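Local atomic coordinates of glutamine cyclotransferase (Xanthomonas campestris, PDB entry 3MBR), a protein that probably catalyses the cyclisation of N-terminal glutamine in peptides to pyroglutamate, and binds a calcium ion within its beta-propeller fold. Residues 153-164 with 205-216; 186-194 with 220-231. The protein carries 1 engineered substitution. One frame throughout, in Å; residues are numbered along the deposited sequence.

In the fold
The chain builds five four-stranded blades in turn, one of them extended by a short fifth strand. Strand 9-16 belongs to the last blade, as its outermost strand, so the two ends of the chain together close the propeller. Both contacts lie where that closing blade meets the one before it. Contact 1 joins strand 153-158 to strand 206-212, closing a loop that runs through the rest of the earlier blade and the long link after it. Contact 2 starts within that loop, at 186-194, and ends beyond it at 220-231; the two therefore cross. Contact 1 ties the innermost strands of these two blades around calcium, while contact 2 packs the link on the hairpin farther out.

Contact 1 (153-164 with 205-216); sequences NELEWVNGELLA and VLNGIAFDAEHD. With CA (calcium ion), chain B.
Glu154, Glu156 and Ile209 meet at a calcium ion held between two strands that run almost parallel. Glu154 OE1 lies 2.5 Å from the calcium and Glu156 OE2 2.4 Å, while the carbonyl oxygen of Ile209 binds the calcium from the facing strand at 2.3 Å. The carbonyl of Leu155 and a water add two more ligands, and the carbonyl of Leu26 completes the site. In both glutamates CG is anti to the backbone N and the chain then bends at chi2 (61° in Glu154, 64° in Glu156), which turns both carboxylates the same way, out to one side of the gap and roughly at right angles to the strands, where the calcium sits.

The same carboxylates take up backbone N-H groups opposite them. Ile209 N donates to Glu154 OE1 over 2.9 Å, nearly straight at 173° and on the anti lone pair, so this oxygen serves metal and amide together. Glu156 divides the work: OE2 goes to the calcium, and OE1 accepts Phe211 N at 2.9 Å from above the carboxylate plane. At the other end of the pair Asn153 ND2 donates to Leu206 O (2.9 Å) in the carbonyl plane, and its OD1 is bonded by Asn165. Side chains thus bridge the two strands.

Apolar contacts lie beside the carboxylates and beyond them. Ile209 CG2 packs on Glu156 CB at 3.6 Å. Toward the turn at 158-161, Val158 sets CG1 squarely over one face of the Phe211 ring, 3.7 Å from its centroid, with Asn159 turning its amide nearly perpendicular to that ring.

Both strands are the innermost of their blades in the five-bladed propeller. Strand 109-112 borders 153-158 through Thr111, strand 23-29 borders 206-212 through Leu26, and Ile172 of strand 171-175 touches Ile209 and Leu163.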
loop_
_atom_site.group_PDB
_atom_site.type_symbol
_atom_site.label_atom_id
_atom_site.label_comp_id
_atom_site.label_asym_id
_atom_site.label_seq_id
_atom_site.Cartn_x
_atom_site.Cartn_y
_atom_site.Cartn_z
ATOM N N ASN A 153 6.542 3.651 0.419
ATOM C CA ASN A 153 5.646 3.796 1.570
ATOM C C ASN A 153 4.342 2.955 1.261
ATOM O O ASN A 153 3.453 2.859 2.172
ATOM C CB ASN A 153 5.258 5.303 1.933
ATOM C CG ASN A 153 4.284 5.940 0.892
ATOM O OD1 ASN A 153 4.150 5.466 -0.187
ATOM N ND2 ASN A 153 3.620 6.998 1.233
ATOM N N GLU A 154 4.162 2.389 0.028
ATOM C CA GLU A 154 2.978 1.534 -0.202
ATOM C C GLU A 154 3.259 0.571 -1.313
ATOM O O GLU A 154 3.986 0.917 -2.275
ATOM C CB GLU A 154 1.784 2.465 -0.567
ATOM C CG GLU A 154 0.485 1.781 -1.058
ATOM C CD GLU A 154 -0.238 0.799 -0.120
ATOM O OE1 GLU A 154 -1.418 0.470 -0.390
ATOM O OE2 GLU A 154 0.443 0.255 0.811
ATOM N N LEU A 155 2.682 -0.636 -1.200
ATOM C CA LEU A 155 2.870 -1.690 -2.219
ATOM C C LEU A 155 1.534 -2.215 -2.692
ATOM O O LEU A 155 0.507 -2.164 -1.924
ATOM C CB LEU A 155 3.566 -2.899 -1.555
ATOM C CG LEU A 155 5.020 -2.633 -1.064
ATOM C CD1 LEU A 155 5.574 -3.921 -0.424
ATOM C CD2 LEU A 155 5.940 -2.146 -2.141
ATOM N N GLU A 156 1.532 -2.783 -3.902
ATOM C CA GLU A 156 0.356 -3.519 -4.325
ATOM C C GLU A 156 0.817 -4.491 -5.415
ATOM O O GLU A 156 1.503 -4.073 -6.377
ATOM C CB GLU A 156 -0.688 -2.564 -4.891
ATOM C CG GLU A 156 -2.024 -3.276 -5.224
ATOM C CD GLU A 156 -2.730 -3.861 -4.019
ATOM O OE1 GLU A 156 -3.781 -4.496 -4.280
ATOM O OE2 GLU A 156 -2.335 -3.630 -2.846
ATOM N N TRP A 157 0.400 -5.735 -5.344
ATOM C CA TRP A 157 0.694 -6.721 -6.357
ATOM C C TRP A 157 -0.288 -6.628 -7.478
ATOM O O TRP A 157 -1.511 -6.689 -7.214
ATOM C CB TRP A 157 0.617 -8.141 -5.765
ATOM C CG TRP A 157 1.215 -9.157 -6.670
ATOM C CD1 TRP A 157 0.559 -9.913 -7.592
ATOM C CD2 TRP A 157 2.585 -9.490 -6.751
ATOM N NE1 TRP A 157 1.471 -10.762 -8.256
ATOM C CE2 TRP A 157 2.714 -10.507 -7.757
ATOM C CE3 TRP A 157 3.719 -9.066 -6.070
ATOM C CZ2 TRP A 157 3.931 -11.135 -8.038
ATOM C CZ3 TRP A 157 4.975 -9.707 -6.389
ATOM C CH2 TRP A 157 5.032 -10.703 -7.360
ATOM N N VAL A 158 0.169 -6.468 -8.727
ATOM C CA VAL A 158 -0.783 -6.283 -9.876
ATOM C C VAL A 158 -0.250 -7.102 -11.025
ATOM O O VAL A 158 0.804 -6.806 -11.569
ATOM C CB VAL A 158 -0.816 -4.802 -10.272
ATOM C CG1 VAL A 158 -1.798 -4.599 -11.443
ATOM C CG2 VAL A 158 -1.255 -3.899 -9.115
ATOM N N ASN A 159 -0.999 -8.137 -11.384
ATOM C CA ASN A 159 -0.652 -8.952 -12.614
ATOM C C ASN A 159 0.823 -9.357 -12.681
ATOM O O ASN A 159 1.504 -9.139 -13.699
ATOM C CB ASN A 159 -0.983 -8.148 -13.875
ATOM C CG ASN A 159 -2.474 -7.808 -13.997
ATOM O OD1 ASN A 159 -2.825 -6.713 -14.479
ATOM N ND2 ASN A 159 -3.352 -8.691 -13.497
ATOM N N GLY A 160 1.340 -9.926 -11.618
ATOM C CA GLY A 160 2.656 -10.479 -11.625
ATOM C C GLY A 160 3.747 -9.513 -11.402
ATOM O O GLY A 160 4.917 -9.888 -11.544
ATOM N N GLU A 161 3.392 -8.259 -11.098
ATOM C CA GLU A 161 4.404 -7.242 -10.862
ATOM C C GLU A 161 4.115 -6.593 -9.529
ATOM O O GLU A 161 2.979 -6.644 -9.025
ATOM C CB GLU A 161 4.344 -6.155 -11.934
ATOM C CG GLU A 161 4.864 -6.710 -13.245
ATOM C CD GLU A 161 4.829 -5.738 -14.393
ATOM O OE1 GLU A 161 5.806 -5.652 -15.108
ATOM O OE2 GLU A 161 3.804 -5.082 -14.593
ATOM N N LEU A 162 5.145 -5.983 -8.976
ATOM C CA LEU A 162 4.976 -5.255 -7.714
ATOM C C LEU A 162 4.888 -3.741 -8.023
ATOM O O LEU A 162 5.823 -3.201 -8.651
ATOM C CB LEU A 162 6.135 -5.600 -6.759
ATOM C CG LEU A 162 6.211 -4.928 -5.399
ATOM C CD1 LEU A 162 4.965 -5.392 -4.598
ATOM C CD2 LEU A 162 7.431 -5.361 -4.705
ATOM N N LEU A 163 3.825 -3.075 -7.620
ATOM C CA LEU A 163 3.777 -1.615 -7.705
ATOM C C LEU A 163 4.201 -1.086 -6.349
ATOM O O LEU A 163 3.768 -1.576 -5.281
ATOM C CB LEU A 163 2.375 -1.103 -7.972
ATOM C CG LEU A 163 1.744 -1.421 -9.352
ATOM C CD1 LEU A 163 0.480 -0.641 -9.616
ATOM C CD2 LEU A 163 2.659 -1.374 -10.473
ATOM N N ALA A 164 5.035 -0.064 -6.355
ATOM C CA ALA A 164 5.503 0.552 -5.091
ATOM C C ALA A 164 5.471 2.054 -5.229
ATOM O O ALA A 164 6.016 2.615 -6.198
ATOM C CB ALA A 164 6.968 0.105 -4.819
ATOM N N VAL A 205 0.488 12.733 1.194
ATOM C CA VAL A 205 1.188 11.933 0.218
ATOM C C VAL A 205 0.259 10.822 -0.234
ATOM O O VAL A 205 -0.648 10.340 0.517
ATOM C CB VAL A 205 2.459 11.269 0.755
ATOM C CG1 VAL A 205 3.621 12.307 0.939
ATOM C CG2 VAL A 205 2.211 10.509 2.023
ATOM N N LEU A 206 0.480 10.332 -1.464
ATOM C CA LEU A 206 -0.142 9.067 -1.930
ATOM C C LEU A 206 0.304 7.981 -0.971
ATOM O O LEU A 206 1.508 7.917 -0.600
ATOM C CB LEU A 206 0.317 8.784 -3.387
ATOM C CG LEU A 206 -0.548 7.746 -4.163
ATOM C CD1 LEU A 206 -0.425 7.917 -5.685
ATOM C CD2 LEU A 206 -0.237 6.304 -3.854
ATOM N N ASN A 207 -0.614 7.149 -0.544
ATOM C CA ASN A 207 -0.225 6.150 0.446
ATOM C C ASN A 207 -1.107 4.932 0.359
ATOM O O ASN A 207 -1.036 4.051 1.223
ATOM C CB ASN A 207 -0.229 6.747 1.854
ATOM C CG ASN A 207 0.829 6.215 2.692
ATOM O OD1 ASN A 207 1.432 7.040 3.383
ATOM N ND2 ASN A 207 0.970 4.915 2.796
ATOM N N GLY A 208 -1.967 4.819 -0.658
ATOM C CA GLY A 208 -2.856 3.656 -0.760
ATOM C C GLY A 208 -2.915 3.262 -2.224
ATOM O O GLY A 208 -3.266 4.149 -3.053
ATOM N N ILE A 209 -2.567 2.044 -2.549
ATOM C CA ILE A 209 -2.676 1.528 -3.908
ATOM C C ILE A 209 -3.424 0.206 -3.774
ATOM O O ILE A 209 -2.908 -0.689 -3.066
ATOM C CB ILE A 209 -1.301 1.295 -4.586
ATOM C CG1 ILE A 209 -0.487 2.609 -4.599
ATOM C CG2 ILE A 209 -1.578 0.763 -5.990
ATOM C CD1 ILE A 209 0.991 2.356 -4.947
ATOM N N ALA A 210 -4.578 0.055 -4.400
ATOM C CA ALA A 210 -5.351 -1.168 -4.244
ATOM C C ALA A 210 -5.779 -1.739 -5.623
ATOM O O ALA A 210 -6.300 -0.980 -6.429
ATOM C CB ALA A 210 -6.587 -0.961 -3.384
ATOM N N PHE A 211 -5.653 -3.011 -5.846
ATOM C CA PHE A 211 -6.012 -3.590 -7.101
ATOM C C PHE A 211 -7.164 -4.580 -6.917
ATOM O O PHE A 211 -7.133 -5.469 -6.010
ATOM C CB PHE A 211 -4.789 -4.318 -7.682
ATOM C CG PHE A 211 -5.049 -4.878 -9.024
ATOM C CD1 PHE A 211 -5.448 -4.071 -10.074
ATOM C CD2 PHE A 211 -4.860 -6.244 -9.263
ATOM C CE1 PHE A 211 -5.667 -4.585 -11.364
ATOM C CE2 PHE A 211 -5.031 -6.771 -10.590
ATOM C CZ PHE A 211 -5.456 -5.949 -11.595
ATOM N N ASP A 212 -8.223 -4.380 -7.700
ATOM C CA ASP A 212 -9.359 -5.314 -7.787
ATOM C C ASP A 212 -9.028 -6.244 -8.941
ATOM O O ASP A 212 -9.182 -5.847 -10.096
ATOM C CB ASP A 212 -10.605 -4.471 -8.078
ATOM C CG ASP A 212 -11.803 -5.301 -8.532
ATOM O OD1 ASP A 212 -12.838 -4.658 -8.845
ATOM O OD2 ASP A 212 -11.746 -6.549 -8.581
ATOM N N ALA A 213 -8.523 -7.469 -8.623
ATOM C CA ALA A 213 -8.119 -8.300 -9.721
ATOM C C ALA A 213 -9.272 -8.872 -10.498
ATOM O O ALA A 213 -9.104 -9.171 -11.707
ATOM C CB ALA A 213 -7.164 -9.433 -9.252
ATOM N N GLU A 214 -10.440 -9.006 -9.848
ATOM C CA GLU A 214 -11.563 -9.624 -10.595
ATOM C C GLU A 214 -12.002 -8.749 -11.788
ATOM O O GLU A 214 -12.402 -9.221 -12.854
ATOM C CB GLU A 214 -12.706 -9.840 -9.611
ATOM C CG GLU A 214 -13.961 -10.400 -10.264
ATOM C CD GLU A 214 -15.092 -10.653 -9.306
ATOM O OE1 GLU A 214 -16.193 -11.072 -9.822
ATOM O OE2 GLU A 214 -14.890 -10.465 -8.069
ATOM N N HIS A 215 -11.985 -7.439 -11.570
ATOM C CA HIS A 215 -12.463 -6.529 -12.597
ATOM C C HIS A 215 -11.371 -5.674 -13.205
ATOM O O HIS A 215 -11.685 -4.841 -14.033
ATOM C CB HIS A 215 -13.571 -5.612 -12.059
ATOM C CG HIS A 215 -14.680 -6.347 -11.394
ATOM N ND1 HIS A 215 -14.782 -6.466 -10.015
ATOM C CD2 HIS A 215 -15.752 -7.026 -11.913
ATOM C CE1 HIS A 215 -15.863 -7.176 -9.723
ATOM N NE2 HIS A 215 -16.462 -7.540 -10.849
ATOM N N ASP A 216 -10.100 -5.923 -12.805
ATOM C CA ASP A 216 -8.915 -5.210 -13.279
ATOM C C ASP A 216 -9.066 -3.725 -13.036
ATOM O O ASP A 216 -8.922 -2.943 -13.975
ATOM C CB ASP A 216 -8.692 -5.531 -14.790
ATOM C CG ASP A 216 -7.360 -4.954 -15.350
ATOM O OD1 ASP A 216 -6.419 -4.594 -14.588
ATOM O OD2 ASP A 216 -7.301 -4.882 -16.597
HETATM CA CA CA B . -1.907 -1.802 -1.291
HETATM O O HOH W 1 -6.057 -5.349 -3.395
HETATM O O HOH W 2 -1.540 -3.453 0.447
#

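Contact 2 (186-194 with 220-231); sequences IDLQALVPD and VTGKRWPMLYEI
Trp225 lies flat between Pro193 and its own hairpin. Pro193 CD rests on one face, 3.5 Å from the centroid of the five-membered ring, and Leu191 O lies over the six-membered part of that face; the opposite face is covered by the backbone at Thr221 and Gly222. Met227 O is at the edge, in plane, while the indole NE1 bonds to Asp204 O, which fixes the rotation of the ring. Tyr229 offers a face to Leu191, whose CD2 stands over the ring centre at 4.0 Å from the centroid, and Trp225 CE3 meets the Tyr229 ring edge.

Leu191 lies at the middle of the contact. Its CB faces Trp225 CH2, and CG, anti to the carbonyl carbon (chi1 -56°), carries the two methyls onward: CD2 to the Tyr229 ring, CD1 to Val220 CG2 at 4.0 Å. Beside it Leu188 meets Val220 and Ile231 tip to tip, with CD1 and CD2 respectively.

The interface is thus apolar: the irregular turns following strand 182-187 lie over the hairpin 217-233 of the closing blade. Tyr9 of the outermost strand 9-16 and Leu206 of the innermost strand 206-212 both touch Leu188.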
loop_
_atom_site.group_PDB
_atom_site.type_symbol
_atom_site.label_atom_id
_atom_site.label_comp_id
_atom_site.label_asym_id
_atom_site.label_seq_id
_atom_site.Cartn_x
_atom_site.Cartn_y
_atom_site.Cartn_z
ATOM N N ILE A 186 5.119 5.445 -13.102
ATOM C CA ILE A 186 3.851 6.089 -13.326
ATOM C C ILE A 186 3.904 7.376 -12.504
ATOM O O ILE A 186 4.032 7.290 -11.280
ATOM C CB ILE A 186 2.722 5.156 -12.895
ATOM C CG1 ILE A 186 2.875 3.807 -13.640
ATOM C CG2 ILE A 186 1.383 5.729 -13.222
ATOM C CD1 ILE A 186 2.519 2.632 -12.837
ATOM N N ASP A 187 3.793 8.533 -13.130
ATOM C CA ASP A 187 3.988 9.804 -12.433
ATOM C C ASP A 187 2.592 10.332 -12.088
ATOM O O ASP A 187 1.881 10.796 -12.987
ATOM C CB ASP A 187 4.648 10.778 -13.341
ATOM C CG ASP A 187 4.908 12.116 -12.661
ATOM O OD1 ASP A 187 4.520 12.279 -11.448
ATOM O OD2 ASP A 187 5.497 12.985 -13.389
ATOM N N LEU A 188 2.168 10.198 -10.846
ATOM C CA LEU A 188 0.836 10.639 -10.477
ATOM C C LEU A 188 0.806 12.054 -9.893
ATOM O O LEU A 188 -0.126 12.392 -9.142
ATOM C CB LEU A 188 0.237 9.630 -9.475
ATOM C CG LEU A 188 0.035 8.241 -10.150
ATOM C CD1 LEU A 188 -0.587 7.252 -9.104
ATOM C CD2 LEU A 188 -0.970 8.271 -11.369
ATOM N N GLN A 189 1.796 12.871 -10.209
ATOM C CA GLN A 189 1.851 14.233 -9.568
ATOM C C GLN A 189 0.519 14.985 -9.770
ATOM O O GLN A 189 0.122 15.855 -8.903
ATOM C CB GLN A 189 3.008 15.058 -10.163
ATOM C CG GLN A 189 2.959 15.194 -11.725
ATOM C CD GLN A 189 4.117 15.991 -12.367
ATOM O OE1 GLN A 189 4.957 16.571 -11.674
ATOM N NE2 GLN A 189 4.163 16.000 -13.711
ATOM N N ALA A 190 -0.136 14.797 -10.922
ATOM C CA ALA A 190 -1.430 15.448 -11.183
ATOM C C ALA A 190 -2.545 15.204 -10.111
ATOM O O ALA A 190 -3.402 16.081 -9.876
ATOM C CB ALA A 190 -1.977 15.149 -12.659
ATOM N N LEU A 191 -2.442 14.098 -9.387
ATOM C CA LEU A 191 -3.443 13.715 -8.403
ATOM C C LEU A 191 -3.094 14.119 -6.995
ATOM O O LEU A 191 -3.933 14.010 -6.102
ATOM C CB LEU A 191 -3.552 12.179 -8.425
ATOM C CG LEU A 191 -3.870 11.525 -9.810
ATOM C CD1 LEU A 191 -4.121 10.046 -9.640
ATOM C CD2 LEU A 191 -5.060 12.168 -10.526
ATOM N N VAL A 192 -1.857 14.460 -6.743
ATOM C CA VAL A 192 -1.395 14.779 -5.402
ATOM C C VAL A 192 -1.993 16.194 -5.072
ATOM O O VAL A 192 -1.921 17.151 -5.918
ATOM C CB VAL A 192 0.155 14.560 -5.272
ATOM C CG1 VAL A 192 0.682 14.895 -3.820
ATOM C CG2 VAL A 192 0.524 13.126 -5.606
ATOM N N PRO A 193 -2.697 16.322 -3.926
ATOM C CA PRO A 193 -3.431 17.575 -3.631
ATOM C C PRO A 193 -2.566 18.791 -3.690
ATOM O O PRO A 193 -3.041 19.858 -4.149
ATOM C CB PRO A 193 -3.901 17.371 -2.198
ATOM C CG PRO A 193 -4.212 15.925 -2.169
ATOM C CD PRO A 193 -3.110 15.251 -2.982
ATOM N N ASP A 194 -1.322 18.682 -3.241
ATOM C CA ASP A 194 -0.434 19.803 -3.557
ATOM C C ASP A 194 1.043 19.481 -3.573
ATOM O O ASP A 194 1.765 19.685 -2.597
ATOM C CB ASP A 194 -0.809 21.095 -2.799
ATOM C CG ASP A 194 -0.009 21.316 -1.539
ATOM O OD1 ASP A 194 0.212 20.360 -0.736
ATOM O OD2 ASP A 194 0.361 22.486 -1.354
ATOM N N VAL A 220 -6.091 4.480 -6.301
ATOM C CA VAL A 220 -5.080 5.151 -5.524
ATOM C C VAL A 220 -5.694 6.248 -4.636
ATOM O O VAL A 220 -6.650 6.943 -5.075
ATOM C CB VAL A 220 -3.942 5.772 -6.400
ATOM C CG1 VAL A 220 -3.243 4.712 -7.199
ATOM C CG2 VAL A 220 -4.438 6.797 -7.353
ATOM N N THR A 221 -5.185 6.421 -3.441
ATOM C CA THR A 221 -5.563 7.571 -2.634
ATOM C C THR A 221 -4.424 7.890 -1.681
ATOM O O THR A 221 -3.330 7.307 -1.790
ATOM C CB THR A 221 -6.880 7.343 -1.869
ATOM O OG1 THR A 221 -7.368 8.617 -1.380
ATOM C CG2 THR A 221 -6.807 6.351 -0.719
ATOM N N GLY A 222 -4.596 8.876 -0.810
ATOM C CA GLY A 222 -3.512 9.254 0.093
ATOM C C GLY A 222 -4.023 10.012 1.285
ATOM O O GLY A 222 -5.272 10.157 1.483
ATOM N N LYS A 223 -3.080 10.414 2.133
ATOM C CA LYS A 223 -3.417 10.962 3.432
ATOM C C LYS A 223 -4.243 12.198 3.276
ATOM O O LYS A 223 -3.846 13.179 2.652
ATOM C CB LYS A 223 -2.146 11.319 4.223
ATOM C CG LYS A 223 -1.288 10.054 4.502
ATOM C CD LYS A 223 -0.168 10.428 5.521
ATOM C CE LYS A 223 0.722 9.246 5.780
ATOM N NZ LYS A 223 0.141 8.191 6.468
ATOM N N ARG A 224 -5.499 12.181 3.831
ATOM C CA ARG A 224 -6.382 13.347 3.817
ATOM C C ARG A 224 -6.836 13.747 2.389
ATOM O O ARG A 224 -7.405 14.821 2.184
ATOM C CB ARG A 224 -5.798 14.576 4.527
ATOM C CG ARG A 224 -5.471 14.170 5.990
ATOM C CD ARG A 224 -5.486 15.281 6.899
ATOM N NE ARG A 224 -4.356 16.095 6.684
ATOM C CZ ARG A 224 -4.339 17.366 7.124
ATOM N NH1 ARG A 224 -5.432 17.919 7.803
ATOM N NH2 ARG A 224 -3.261 18.137 6.928
ATOM N N TRP A 225 -6.629 12.841 1.426
ATOM C CA TRP A 225 -7.093 13.181 0.056
ATOM C C TRP A 225 -8.635 13.269 0.052
ATOM O O TRP A 225 -9.316 12.455 0.681
ATOM C CB TRP A 225 -6.691 12.149 -0.961
ATOM C CG TRP A 225 -5.238 12.216 -1.346
ATOM C CD1 TRP A 225 -4.176 12.690 -0.617
ATOM C CD2 TRP A 225 -4.688 11.681 -2.555
ATOM N NE1 TRP A 225 -2.998 12.485 -1.321
ATOM C CE2 TRP A 225 -3.291 11.881 -2.503
ATOM C CE3 TRP A 225 -5.237 11.017 -3.654
ATOM C CZ2 TRP A 225 -2.406 11.424 -3.531
ATOM C CZ3 TRP A 225 -4.387 10.579 -4.692
ATOM C CH2 TRP A 225 -3.019 10.776 -4.632
ATOM N N PRO A 226 -9.200 14.191 -0.748
ATOM C CA PRO A 226 -10.672 14.318 -0.808
ATOM C C PRO A 226 -11.268 13.272 -1.743
ATOM O O PRO A 226 -12.505 13.071 -1.719
ATOM C CB PRO A 226 -10.911 15.730 -1.364
ATOM C CG PRO A 226 -9.674 15.953 -2.213
ATOM C CD PRO A 226 -8.536 15.296 -1.443
ATOM N N MET A 227 -10.445 12.576 -2.515
ATOM C CA MET A 227 -10.897 11.612 -3.497
ATOM C C MET A 227 -9.983 10.410 -3.528
ATOM O O MET A 227 -8.842 10.439 -3.102
ATOM C CB MET A 227 -10.890 12.224 -4.913
ATOM C CG MET A 227 -11.928 13.383 -5.073
ATOM S SD MET A 227 -12.042 14.085 -6.668
ATOM C CE MET A 227 -10.780 15.384 -6.512
ATOM N N LEU A 228 -10.576 9.355 -4.023
ATOM C CA LEU A 228 -9.906 8.116 -4.363
ATOM C C LEU A 228 -10.087 7.956 -5.869
ATOM O O LEU A 228 -11.212 8.150 -6.365
ATOM C CB LEU A 228 -10.458 6.943 -3.509
ATOM C CG LEU A 228 -9.993 5.516 -3.867
ATOM C CD1 LEU A 228 -9.823 4.716 -2.672
ATOM C CD2 LEU A 228 -10.946 4.935 -4.883
ATOM N N TYR A 229 -9.038 7.598 -6.569
ATOM C CA TYR A 229 -9.109 7.535 -8.060
ATOM C C TYR A 229 -8.975 6.133 -8.562
ATOM O O TYR A 229 -8.108 5.393 -8.129
ATOM C CB TYR A 229 -7.961 8.303 -8.679
ATOM C CG TYR A 229 -7.987 9.776 -8.326
ATOM C CD1 TYR A 229 -7.299 10.249 -7.194
ATOM C CD2 TYR A 229 -8.650 10.682 -9.103
ATOM C CE1 TYR A 229 -7.302 11.577 -6.860
ATOM C CE2 TYR A 229 -8.630 12.038 -8.780
ATOM C CZ TYR A 229 -8.007 12.470 -7.615
ATOM O OH TYR A 229 -7.967 13.810 -7.329
ATOM N N GLU A 230 -9.842 5.742 -9.490
ATOM C CA GLU A 230 -9.611 4.522 -10.292
ATOM C C GLU A 230 -8.848 5.000 -11.512
ATOM O O GLU A 230 -9.291 5.904 -12.208
ATOM C CB GLU A 230 -10.980 3.911 -10.716
ATOM C CG GLU A 230 -10.823 2.663 -11.565
ATOM C CD GLU A 230 -12.158 2.048 -11.938
ATOM O OE1 GLU A 230 -12.142 1.200 -12.843
ATOM O OE2 GLU A 230 -13.186 2.404 -11.317
ATOM N N ILE A 231 -7.720 4.366 -11.778
ATOM C CA ILE A 231 -6.854 4.752 -12.911
ATOM C C ILE A 231 -6.581 3.513 -13.803
ATOM O O ILE A 231 -6.524 2.399 -13.306
ATOM C CB ILE A 231 -5.562 5.366 -12.415
ATOM C CG1 ILE A 231 -4.724 4.395 -11.647
ATOM C CG2 ILE A 231 -5.769 6.664 -11.609
ATOM C CD1 ILE A 231 -3.305 4.950 -11.360
#